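Local coordinates for HDLP (histone deacetylase-like protein) (Aquifex aeolicus, PDB 1C3S) that probably removes acetyl groups from lysine side chains as a zinc-dependent hydrolase of the histone deacetylase family, at residues L163-D168 with Y251-G256; A169-G174 with V187-Q192; G296-A301 with V342-M347. The protein carries 2 engineered substitutions. One frame throughout, in Å; residues are numbered along the deposited sequence.

Contact 1: residues L163-D168 with Y251-G256. With ZN (zinc ion), chain B; SHH (octanedioic acid hydroxyamide phenylamide), chain C.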
loop_
_atom_site.group_PDB
_atom_site.type_symbol
_atom_site.label_atom_id
_atom_site.label_comp_id
_atom_site.label_asym_id
_atom_site.label_seq_id
_atom_site.Cartn_x
_atom_site.Cartn_y
_atom_site.Cartn_z
ATOM N N LEU A 163 10.411 -0.369 -11.616
ATOM C CA LEU A 163 10.759 -0.601 -10.227
ATOM C C LEU A 163 9.549 -0.508 -9.328
ATOM O O LEU A 163 8.662 0.305 -9.539
ATOM C CB LEU A 163 11.820 0.400 -9.757
ATOM C CG LEU A 163 12.184 0.377 -8.263
ATOM C CD1 LEU A 163 12.498 -1.043 -7.840
ATOM C CD2 LEU A 163 13.373 1.325 -8.002
ATOM N N TYR A 164 9.527 -1.358 -8.316
ATOM C CA TYR A 164 8.440 -1.371 -7.368
ATOM C C TYR A 164 8.973 -1.471 -5.945
ATOM O O TYR A 164 9.660 -2.420 -5.594
ATOM C CB TYR A 164 7.523 -2.551 -7.661
ATOM C CG TYR A 164 6.362 -2.617 -6.725
ATOM C CD1 TYR A 164 5.348 -1.664 -6.776
ATOM C CD2 TYR A 164 6.293 -3.614 -5.755
ATOM C CE1 TYR A 164 4.290 -1.704 -5.886
ATOM C CE2 TYR A 164 5.233 -3.663 -4.852
ATOM C CZ TYR A 164 4.235 -2.711 -4.922
ATOM O OH TYR A 164 3.189 -2.788 -4.036
ATOM N N ILE A 165 8.645 -0.479 -5.133
ATOM C CA ILE A 165 9.073 -0.428 -3.733
ATOM C C ILE A 165 7.813 -0.477 -2.842
ATOM O O ILE A 165 6.910 0.350 -2.965
ATOM C CB ILE A 165 9.843 0.874 -3.457
ATOM C CG1 ILE A 165 11.062 0.955 -4.384
ATOM C CG2 ILE A 165 10.215 0.965 -1.982
ATOM C CD1 ILE A 165 11.701 2.353 -4.452
ATOM N N ASP A 166 7.777 -1.443 -1.938
ATOM C CA ASP A 166 6.648 -1.650 -1.056
ATOM C C ASP A 166 7.097 -1.369 0.392
ATOM O O ASP A 166 7.948 -2.072 0.933
ATOM C CB ASP A 166 6.194 -3.105 -1.240
ATOM C CG ASP A 166 4.876 -3.425 -0.561
ATOM O OD1 ASP A 166 4.812 -3.391 0.682
ATOM O OD2 ASP A 166 3.901 -3.728 -1.292
ATOM N N LEU A 167 6.541 -0.337 1.016
ATOM C CA LEU A 167 6.931 -0.026 2.383
ATOM C C LEU A 167 5.844 -0.461 3.347
ATOM O O LEU A 167 5.882 -0.139 4.521
ATOM C CB LEU A 167 7.208 1.466 2.554
ATOM C CG LEU A 167 8.158 2.124 1.551
ATOM C CD1 LEU A 167 8.344 3.587 1.945
ATOM C CD2 LEU A 167 9.478 1.402 1.502
ATOM N N ASP A 168 4.874 -1.201 2.830
ATOM C CA ASP A 168 3.792 -1.712 3.639
ATOM C C ASP A 168 4.435 -2.698 4.592
ATOM O O ASP A 168 5.384 -3.387 4.224
ATOM C CB ASP A 168 2.810 -2.469 2.775
ATOM C CG ASP A 168 1.535 -2.765 3.488
ATOM O OD1 ASP A 168 0.608 -1.944 3.346
ATOM O OD2 ASP A 168 1.471 -3.791 4.197
ATOM N N TYR A 251 9.120 3.916 -11.576
ATOM C CA TYR A 251 9.004 3.100 -10.370
ATOM C C TYR A 251 7.718 3.443 -9.647
ATOM O O TYR A 251 7.225 4.569 -9.742
ATOM C CB TYR A 251 10.196 3.315 -9.414
ATOM C CG TYR A 251 10.102 4.562 -8.551
ATOM C CD1 TYR A 251 9.268 4.596 -7.420
ATOM C CD2 TYR A 251 10.797 5.730 -8.898
ATOM C CE1 TYR A 251 9.123 5.755 -6.667
ATOM C CE2 TYR A 251 10.661 6.896 -8.150
ATOM C CZ TYR A 251 9.819 6.903 -7.040
ATOM O OH TYR A 251 9.638 8.067 -6.330
ATOM N N LEU A 252 7.182 2.463 -8.930
ATOM C CA LEU A 252 5.981 2.669 -8.151
ATOM C C LEU A 252 6.314 2.462 -6.689
ATOM O O LEU A 252 7.162 1.651 -6.335
ATOM C CB LEU A 252 4.866 1.712 -8.573
ATOM C CG LEU A 252 4.304 1.920 -9.972
ATOM C CD1 LEU A 252 5.193 1.232 -10.971
ATOM C CD2 LEU A 252 2.912 1.359 -10.057
ATOM N N LEU A 253 5.638 3.201 -5.831
ATOM C CA LEU A 253 5.881 3.107 -4.409
ATOM C C LEU A 253 4.539 2.873 -3.724
ATOM O O LEU A 253 3.589 3.604 -3.980
ATOM C CB LEU A 253 6.513 4.424 -3.939
ATOM C CG LEU A 253 6.924 4.667 -2.497
ATOM C CD1 LEU A 253 8.041 3.711 -2.093
ATOM C CD2 LEU A 253 7.369 6.119 -2.380
ATOM N N GLN A 254 4.444 1.842 -2.886
ATOM C CA GLN A 254 3.192 1.595 -2.185
ATOM C C GLN A 254 3.491 2.085 -0.783
ATOM O O GLN A 254 4.546 1.776 -0.222
ATOM C CB GLN A 254 2.808 0.105 -2.197
ATOM C CG GLN A 254 3.159 -0.668 -0.938
ATOM C CD GLN A 254 1.969 -0.919 -0.029
ATOM O OE1 GLN A 254 1.069 -1.698 -0.345
ATOM N NE2 GLN A 254 1.963 -0.256 1.103
ATOM N N LEU A 255 2.564 2.859 -0.229
ATOM C CA LEU A 255 2.740 3.446 1.081
ATOM C C LEU A 255 1.668 3.073 2.102
ATOM O O LEU A 255 0.848 3.908 2.506
ATOM C CB LEU A 255 2.804 4.959 0.921
ATOM C CG LEU A 255 3.875 5.388 -0.073
ATOM C CD1 LEU A 255 3.538 6.740 -0.687
ATOM C CD2 LEU A 255 5.208 5.356 0.615
ATOM N N GLY A 256 1.691 1.810 2.523
ATOM C CA GLY A 256 0.749 1.344 3.521
ATOM C C GLY A 256 1.149 1.985 4.839
ATOM O O GLY A 256 2.336 2.072 5.151
HETATM ZN ZN ZN B . 0.090 -4.494 5.341
HETATM O O1 SHH C . -0.237 -5.458 3.809
HETATM O O2 SHH C . -2.416 -5.551 5.563
HETATM N N1 SHH C . -1.235 -6.444 3.881
HETATM C C1 SHH C . -2.000 -6.539 5.015
HETATM C C2 SHH C . -2.122 -7.854 5.616
HETATM C C3 SHH C . -3.530 -8.430 5.589
HETATM C C4 SHH C . -3.565 -9.817 6.193
HETATM C C5 SHH C . -3.872 -9.714 7.667
HETATM C C6 SHH C . -4.517 -11.040 8.012
HETATM C C7 SHH C . -4.384 -11.348 9.487
HETATM C C8 SHH C . -5.730 -11.265 10.145
HETATM O O3 SHH C . -6.707 -11.927 9.833
HETATM N N2 SHH C . -5.727 -10.377 11.160
HETATM C C9 SHH C . -6.838 -9.717 11.944
HETATM C C10 SHH C . -6.424 -8.828 12.998
HETATM C C11 SHH C . -7.429 -8.145 13.821
HETATM C C12 SHH C . -8.825 -8.352 13.620
HETATM C C13 SHH C . -9.225 -9.281 12.551
HETATM C C14 SHH C . -8.237 -9.969 11.687
#

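Contact 2: residues A169-G174 with V187-Q192. With ZN (zinc ion), chain B; SHH (octanedioic acid hydroxyamide phenylamide), chain C.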
loop_
_atom_site.group_PDB
_atom_site.type_symbol
_atom_site.label_atom_id
_atom_site.label_comp_id
_atom_site.label_asym_id
_atom_site.label_seq_id
_atom_site.Cartn_x
_atom_site.Cartn_y
_atom_site.Cartn_z
ATOM N N ALA A 169 3.897 -2.781 5.798
ATOM C CA ALA A 169 4.404 -3.668 6.829
ATOM C C ALA A 169 4.434 -5.144 6.451
ATOM O O ALA A 169 5.094 -5.929 7.133
ATOM C CB ALA A 169 3.600 -3.481 8.103
ATOM N N HIS A 170 3.729 -5.531 5.386
ATOM C CA HIS A 170 3.726 -6.937 4.964
ATOM C C HIS A 170 4.281 -7.133 3.557
ATOM O O HIS A 170 4.120 -6.276 2.691
ATOM C CB HIS A 170 2.316 -7.532 4.962
ATOM C CG HIS A 170 1.528 -7.241 6.188
ATOM N ND1 HIS A 170 1.155 -5.963 6.512
ATOM C CD2 HIS A 170 1.044 -8.097 7.115
ATOM C CE1 HIS A 170 0.455 -6.068 7.619
ATOM N NE2 HIS A 170 0.359 -7.342 8.025
ATOM N N HIS A 171 4.902 -8.292 3.345
ATOM C CA HIS A 171 5.467 -8.672 2.056
ATOM C C HIS A 171 4.403 -8.702 0.975
ATOM O O HIS A 171 3.317 -9.223 1.161
ATOM C CB HIS A 171 6.109 -10.055 2.175
ATOM C CG HIS A 171 6.505 -10.670 0.866
ATOM N ND1 HIS A 171 7.421 -10.092 0.013
ATOM C CD2 HIS A 171 6.150 -11.844 0.294
ATOM C CE1 HIS A 171 7.613 -10.882 -1.027
ATOM N NE2 HIS A 171 6.855 -11.951 -0.878
ATOM N N CYS A 172 4.734 -8.143 -0.172
ATOM C CA CYS A 172 3.836 -8.098 -1.305
ATOM C C CYS A 172 3.958 -9.377 -2.098
ATOM O O CYS A 172 4.286 -9.331 -3.276
ATOM C CB CYS A 172 4.242 -6.915 -2.182
ATOM S SG CYS A 172 6.026 -6.909 -2.575
ATOM N N ASP A 173 3.693 -10.519 -1.477
ATOM C CA ASP A 173 3.812 -11.814 -2.173
ATOM C C ASP A 173 3.115 -11.902 -3.528
ATOM O O ASP A 173 3.528 -12.686 -4.396
ATOM C CB ASP A 173 3.302 -12.952 -1.295
ATOM C CG ASP A 173 1.879 -12.723 -0.810
ATOM O OD1 ASP A 173 1.280 -13.703 -0.298
ATOM O OD2 ASP A 173 1.376 -11.572 -0.925
ATOM N N GLY A 174 2.058 -11.116 -3.712
ATOM C CA GLY A 174 1.361 -11.128 -4.984
ATOM C C GLY A 174 2.213 -10.480 -6.051
ATOM O O GLY A 174 2.308 -10.973 -7.169
ATOM N N VAL A 187 11.363 -5.918 -8.004
ATOM C CA VAL A 187 10.472 -5.818 -6.849
ATOM C C VAL A 187 11.317 -5.759 -5.593
ATOM O O VAL A 187 12.185 -6.606 -5.390
ATOM C CB VAL A 187 9.508 -7.033 -6.760
ATOM C CG1 VAL A 187 8.566 -6.892 -5.554
ATOM C CG2 VAL A 187 8.714 -7.149 -8.052
ATOM N N LEU A 188 11.060 -4.746 -4.768
ATOM C CA LEU A 188 11.770 -4.518 -3.487
ATOM C C LEU A 188 10.740 -4.357 -2.372
ATOM O O LEU A 188 9.756 -3.640 -2.537
ATOM C CB LEU A 188 12.612 -3.222 -3.537
ATOM C CG LEU A 188 13.102 -2.721 -2.162
ATOM C CD1 LEU A 188 14.109 -3.711 -1.623
ATOM C CD2 LEU A 188 13.729 -1.325 -2.259
ATOM N N SER A 189 10.977 -4.963 -1.220
ATOM C CA SER A 189 9.997 -4.849 -0.159
ATOM C C SER A 189 10.561 -4.942 1.241
ATOM O O SER A 189 11.323 -5.859 1.552
ATOM C CB SER A 189 8.921 -5.941 -0.344
ATOM O OG SER A 189 8.020 -6.011 0.756
ATOM N N LEU A 190 10.192 -3.990 2.089
ATOM C CA LEU A 190 10.599 -4.044 3.483
ATOM C C LEU A 190 9.279 -4.472 4.105
ATOM O O LEU A 190 8.237 -3.975 3.715
ATOM C CB LEU A 190 11.028 -2.670 4.041
ATOM C CG LEU A 190 12.045 -1.764 3.325
ATOM C CD1 LEU A 190 12.890 -1.063 4.374
ATOM C CD2 LEU A 190 12.924 -2.540 2.395
ATOM N N HIS A 191 9.314 -5.398 5.051
ATOM C CA HIS A 191 8.082 -5.892 5.671
ATOM C C HIS A 191 8.376 -6.707 6.933
ATOM O O HIS A 191 9.534 -7.011 7.230
ATOM C CB HIS A 191 7.347 -6.772 4.661
ATOM C CG HIS A 191 8.216 -7.844 4.083
ATOM N ND1 HIS A 191 8.752 -8.857 4.850
ATOM C CD2 HIS A 191 8.719 -8.012 2.835
ATOM C CE1 HIS A 191 9.546 -9.602 4.102
ATOM N NE2 HIS A 191 9.543 -9.110 2.874
ATOM N N GLN A 192 7.330 -7.045 7.682
ATOM C CA GLN A 192 7.520 -7.852 8.882
ATOM C C GLN A 192 7.937 -9.222 8.380
ATOM O O GLN A 192 7.331 -9.760 7.462
ATOM C CB GLN A 192 6.222 -7.984 9.681
ATOM C CG GLN A 192 5.601 -6.660 10.089
ATOM C CD GLN A 192 4.248 -6.852 10.711
ATOM O OE1 GLN A 192 4.132 -7.366 11.815
ATOM N NE2 GLN A 192 3.207 -6.466 9.994
HETATM ZN ZN ZN B . 0.090 -4.494 5.341
HETATM O O1 SHH C . -0.237 -5.458 3.809
HETATM O O2 SHH C . -2.416 -5.551 5.563
HETATM N N1 SHH C . -1.235 -6.444 3.881
HETATM C C1 SHH C . -2.000 -6.539 5.015
HETATM C C2 SHH C . -2.122 -7.854 5.616
HETATM C C3 SHH C . -3.530 -8.430 5.589
HETATM C C4 SHH C . -3.565 -9.817 6.193
HETATM C C5 SHH C . -3.872 -9.714 7.667
HETATM C C6 SHH C . -4.517 -11.040 8.012
HETATM C C7 SHH C . -4.384 -11.348 9.487
HETATM C C8 SHH C . -5.730 -11.265 10.145
HETATM O O3 SHH C . -6.707 -11.927 9.833
HETATM N N2 SHH C . -5.727 -10.377 11.160
HETATM C C9 SHH C . -6.838 -9.717 11.944
HETATM C C10 SHH C . -6.424 -8.828 12.998
HETATM C C11 SHH C . -7.429 -8.145 13.821
HETATM C C12 SHH C . -8.825 -8.352 13.620
HETATM C C13 SHH C . -9.225 -9.281 12.551
HETATM C C14 SHH C . -8.237 -9.969 11.687
HETATM O O HOH W 1 5.248 -10.188 5.809
#

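Contact 3: residues G296-A301 with V342-M347. With SHH (octanedioic acid hydroxyamide phenylamide), chain C.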
loop_
_atom_site.group_PDB
_atom_site.type_symbol
_atom_site.label_atom_id
_atom_site.label_comp_id
_atom_site.label_asym_id
_atom_site.label_seq_id
_atom_site.Cartn_x
_atom_site.Cartn_y
_atom_site.Cartn_z
ATOM N N GLY A 296 -3.605 -0.392 6.140
ATOM C CA GLY A 296 -3.708 0.653 7.140
ATOM C C GLY A 296 -5.002 0.392 7.869
ATOM O O GLY A 296 -6.067 0.428 7.252
ATOM N N TYR A 297 -4.940 0.153 9.175
ATOM C CA TYR A 297 -6.163 -0.183 9.878
ATOM C C TYR A 297 -6.582 0.729 11.012
ATOM O O TYR A 297 -7.677 0.584 11.560
ATOM C CB TYR A 297 -6.058 -1.627 10.330
ATOM C CG TYR A 297 -5.580 -2.480 9.187
ATOM C CD1 TYR A 297 -4.221 -2.559 8.862
ATOM C CD2 TYR A 297 -6.500 -3.090 8.331
ATOM C CE1 TYR A 297 -3.794 -3.211 7.710
ATOM C CE2 TYR A 297 -6.093 -3.734 7.191
ATOM C CZ TYR A 297 -4.747 -3.792 6.869
ATOM O OH TYR A 297 -4.398 -4.360 5.665
ATOM N N HIS A 298 -5.719 1.668 11.362
ATOM C CA HIS A 298 -6.063 2.606 12.409
ATOM C C HIS A 298 -6.509 3.886 11.705
ATOM O O HIS A 298 -5.710 4.564 11.053
ATOM C CB HIS A 298 -4.872 2.926 13.289
ATOM C CG HIS A 298 -5.240 3.716 14.493
ATOM N ND1 HIS A 298 -5.704 3.130 15.649
ATOM C CD2 HIS A 298 -5.331 5.050 14.686
ATOM C CE1 HIS A 298 -6.062 4.070 16.504
ATOM N NE2 HIS A 298 -5.849 5.243 15.944
ATOM N N PRO A 299 -7.786 4.256 11.859
ATOM C CA PRO A 299 -8.301 5.467 11.208
ATOM C C PRO A 299 -7.458 6.735 11.426
ATOM O O PRO A 299 -7.220 7.491 10.474
ATOM C CB PRO A 299 -9.716 5.570 11.777
ATOM C CG PRO A 299 -9.566 4.883 13.158
ATOM C CD PRO A 299 -8.832 3.650 12.701
ATOM N N TYR A 300 -7.000 6.949 12.660
ATOM C CA TYR A 300 -6.197 8.122 13.012
ATOM C C TYR A 300 -4.813 8.158 12.359
ATOM O O TYR A 300 -4.380 9.193 11.860
ATOM C CB TYR A 300 -6.011 8.194 14.540
ATOM C CG TYR A 300 -7.274 8.398 15.368
ATOM C CD1 TYR A 300 -8.503 7.854 14.966
ATOM C CD2 TYR A 300 -7.216 9.039 16.615
ATOM C CE1 TYR A 300 -9.634 7.934 15.784
ATOM C CE2 TYR A 300 -8.344 9.121 17.441
ATOM C CZ TYR A 300 -9.542 8.560 17.017
ATOM O OH TYR A 300 -10.633 8.576 17.848
ATOM N N ALA A 301 -4.108 7.033 12.396
ATOM C CA ALA A 301 -2.780 6.959 11.818
ATOM C C ALA A 301 -2.908 7.086 10.322
ATOM O O ALA A 301 -2.178 7.842 9.674
ATOM C CB ALA A 301 -2.141 5.653 12.179
ATOM N N VAL A 342 -5.337 1.959 25.445
ATOM C CA VAL A 342 -3.954 2.398 25.319
ATOM C C VAL A 342 -4.066 3.909 25.330
ATOM O O VAL A 342 -3.159 4.617 25.769
ATOM C CB VAL A 342 -3.307 1.968 23.975
ATOM C CG1 VAL A 342 -1.965 2.659 23.800
ATOM C CG2 VAL A 342 -3.090 0.474 23.953
ATOM N N ASP A 343 -5.218 4.377 24.861
ATOM C CA ASP A 343 -5.522 5.794 24.766
ATOM C C ASP A 343 -4.724 6.392 23.623
ATOM O O ASP A 343 -3.520 6.632 23.741
ATOM C CB ASP A 343 -5.177 6.524 26.063
ATOM C CG ASP A 343 -5.526 7.995 26.006
ATOM O OD1 ASP A 343 -5.209 8.719 26.971
ATOM O OD2 ASP A 343 -6.122 8.424 24.993
ATOM N N ARG A 344 -5.397 6.627 22.506
ATOM C CA ARG A 344 -4.727 7.195 21.359
ATOM C C ARG A 344 -5.280 8.567 21.065
ATOM O O ARG A 344 -5.109 9.074 19.961
ATOM C CB ARG A 344 -4.899 6.303 20.135
ATOM C CG ARG A 344 -4.259 4.936 20.241
ATOM C CD ARG A 344 -2.783 5.032 20.521
ATOM N NE ARG A 344 -2.147 3.724 20.417
ATOM C CZ ARG A 344 -0.876 3.476 20.720
ATOM N NH1 ARG A 344 -0.084 4.450 21.158
ATOM N NH2 ARG A 344 -0.393 2.251 20.573
ATOM N N SER A 345 -5.941 9.169 22.053
ATOM C CA SER A 345 -6.516 10.499 21.873
ATOM C C SER A 345 -5.422 11.544 21.628
ATOM O O SER A 345 -5.694 12.635 21.121
ATOM C CB SER A 345 -7.336 10.895 23.098
ATOM O OG SER A 345 -6.509 11.001 24.238
ATOM N N TYR A 346 -4.186 11.214 21.989
ATOM C CA TYR A 346 -3.078 12.134 21.787
ATOM C C TYR A 346 -2.877 12.406 20.294
ATOM O O TYR A 346 -2.410 13.474 19.911
ATOM C CB TYR A 346 -1.795 11.560 22.405
ATOM C CG TYR A 346 -1.258 10.304 21.733
ATOM C CD1 TYR A 346 -0.638 10.366 20.478
ATOM C CD2 TYR A 346 -1.388 9.054 22.344
ATOM C CE1 TYR A 346 -0.162 9.217 19.848
ATOM C CE2 TYR A 346 -0.916 7.900 21.722
ATOM C CZ TYR A 346 -0.305 7.992 20.476
ATOM O OH TYR A 346 0.174 6.861 19.873
ATOM N N MET A 347 -3.219 11.431 19.457
ATOM C CA MET A 347 -3.079 11.584 18.016
ATOM C C MET A 347 -3.956 12.693 17.499
ATOM O O MET A 347 -3.734 13.201 16.402
ATOM C CB MET A 347 -3.450 10.297 17.281
ATOM C CG MET A 347 -2.410 9.206 17.380
ATOM S SD MET A 347 -2.847 7.791 16.371
ATOM C CE MET A 347 -4.309 7.326 17.163
HETATM O O1 SHH C . -0.237 -5.458 3.809
HETATM O O2 SHH C . -2.416 -5.551 5.563
HETATM N N1 SHH C . -1.235 -6.444 3.881
HETATM C C1 SHH C . -2.000 -6.539 5.015
HETATM C C2 SHH C . -2.122 -7.854 5.616
HETATM C C3 SHH C . -3.530 -8.430 5.589
HETATM C C4 SHH C . -3.565 -9.817 6.193
HETATM C C5 SHH C . -3.872 -9.714 7.667
HETATM C C6 SHH C . -4.517 -11.040 8.012
HETATM C C7 SHH C . -4.384 -11.348 9.487
HETATM C C8 SHH C . -5.730 -11.265 10.145
HETATM O O3 SHH C . -6.707 -11.927 9.833
HETATM N N2 SHH C . -5.727 -10.377 11.160
HETATM C C9 SHH C . -6.838 -9.717 11.944
HETATM C C10 SHH C . -6.424 -8.828 12.998
HETATM C C11 SHH C . -7.429 -8.145 13.821
HETATM C C12 SHH C . -8.825 -8.352 13.620
HETATM C C13 SHH C . -9.225 -9.281 12.551
HETATM C C14 SHH C . -8.237 -9.969 11.687
#

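Contact 1: residues L163-D168 with Y251-G256
Ile165 and Leu253 cross at a slant on adjacent strands, 163-166 and 251-254, in the middle of the parallel sheet of this arginase-like fold. The ladder between the strands is regular: Ile165 N donates to Leu252 O at 2.9 Å, and Ile165 O receives Gln254 N. Beyond the last strand pair, Leu167 N still reaches Gln254 O at 3.2 Å. On the sheet face turned to helix 272-286, Ile165 CG2 meets Leu253 CD1 at 3.5 Å. Leu253 CG stands anti to its backbone N (chi1 -179°), which swings that methyl toward the neighbouring strand; branched aliphatic residues suit this dry layer. The other face becomes polar toward the strand ends, as in the histone deacetylases, where the C-terminal edge of the sheet carries the metal site. There the Tyr164 hydroxyl passes over the base of Gln254, OH to CB 3.4 Å, and donates to Asp166 OD2 at 3.0 Å, on the anti side of the carboxylate. Asp166 lies stacked on the side-chain amide of Gln254, the two planes 29° apart, and OD2 also pairs with His131 ND1, a second-shell link to a histidine that binds the hydroxamate inhibitor. Asp168 then leaves the strand and binds zinc through OD2 at 1.9 Å, with His170 and Asp258 as its fellow protein ligands. Its OD1 takes the backbone N of Gly295, which helps fix the carboxylate's rotation. Gly256, having no side chain, lets Asp168 OD1 lie 3.3 Å from its CA.

Contact 2: residues A169-G174 with V187-Q192
Val187 opens the contact by laying CG1 against Cys172 SG at 3.9 Å. Two residues on, on the same side of the strand, Ser189 brings CB to 3.8 Å from that sulfur; a small side chain fits here because the loop 169-172 lies close above. The compact, weakly polar thiol belongs to Cys172, the N-cap residue of helix 173-179. His191 comes next, and its ring forms a floor for His171. With CG lodged between its own N and carbonyl carbon (chi1 52°), the imidazole lies flat under His171 CB, which sits 3.5 Å from the ring centroid in a CH-pi contact. The His171 ring continues past it as an offset edge-to-face partner, planes 65° apart. His191 ND1 donates to Gln192 O at 3.1 Å, from above the carbonyl plane. The same oxygen accepts a hydrogen bond from a water that in turn accepts one from His171 N, bridging loop and strand. Gln192 closes the series: its N grips Ala169 O at 2.6 Å, while its amide, held by Leu265 O and Lys267 N, sets NE2 over one face of the His170 ring. The opposite face meets inhibitor C2, and His170 ND1 binds zinc at 2.2 Å. Loop, helix and strand belong to a beta-alpha-beta crossover, whose loop after strand 162-166 supplies metal ligands Asp168 and His170, as in the histone deacetylase active site.

Contact 3: residues G296-A301 with V342-M347
Met347 packs against Tyr300 and His298, and the close packing of this contact is almost entirely its work. Its chain runs out extended to set SD 3.7 Å from Tyr300 CB, then bends (chi3 -63°), directing CE, whose exact position is doubtful, at the same carbon. SD lies 4.6 Å from the centroid of the His298 ring, an oblique sulfur-aromatic approach, the two side chains arriving from opposite directions. A flexible thioether suits such a place, since it can shape itself to two flat groups at once. His298 is the N-cap residue of helix 299-313, and its ring also meets Phe335, so the methionine joins an existing aromatic pair. Away from this centre the packing thins. Arg344 contributes mainly its aliphatic CG, 4.2 Å from His298 CE1, and its carbonyl O, 4.0 Å from Tyr300 CD2, an oxygen already taken by Met347 N. Farther out, on the exposed side, Asp343 folds the chain into an Asx turn: OD2 accepts Ser345 N at 3.0 Å and Ser345 OG at 2.7 Å, the hydroxyl on its syn lone pair. Tyr346 turns its hydroxyl to Glu262 and receives a weak bond from Arg344 NH1. In the other direction the neighbour of His298, Tyr297, reaches the inhibitor, its OH donating to O2 over a modelled length too short to trust. No hydrogen bond or salt bridge spans the two segments, so dispersion and shape fit, perhaps with a small sulfur-aromatic contribution, hold the segment 342-347 to the start of helix 299-313.

Going from the N terminus, strand 162-166 enters contact 1 and runs straight into the loop 169-172 of contact 2. That second contact closes first, on strand 185-192, after a short excursion through helix 173-179; contact 1 closes only at 251-256, so its longer loop encloses the smaller one. Strand 162-166 is flanked in the sheet by both closing strands and is hydrogen-bonded to 187-192 through Tyr164 and Asp166. Contact 3 follows in series, tying the start of helix 299-313 to the segment leading to the C-terminal helix. Its centre is about 23 Å from those of both others, yet all three include a residue touching the inhibitor.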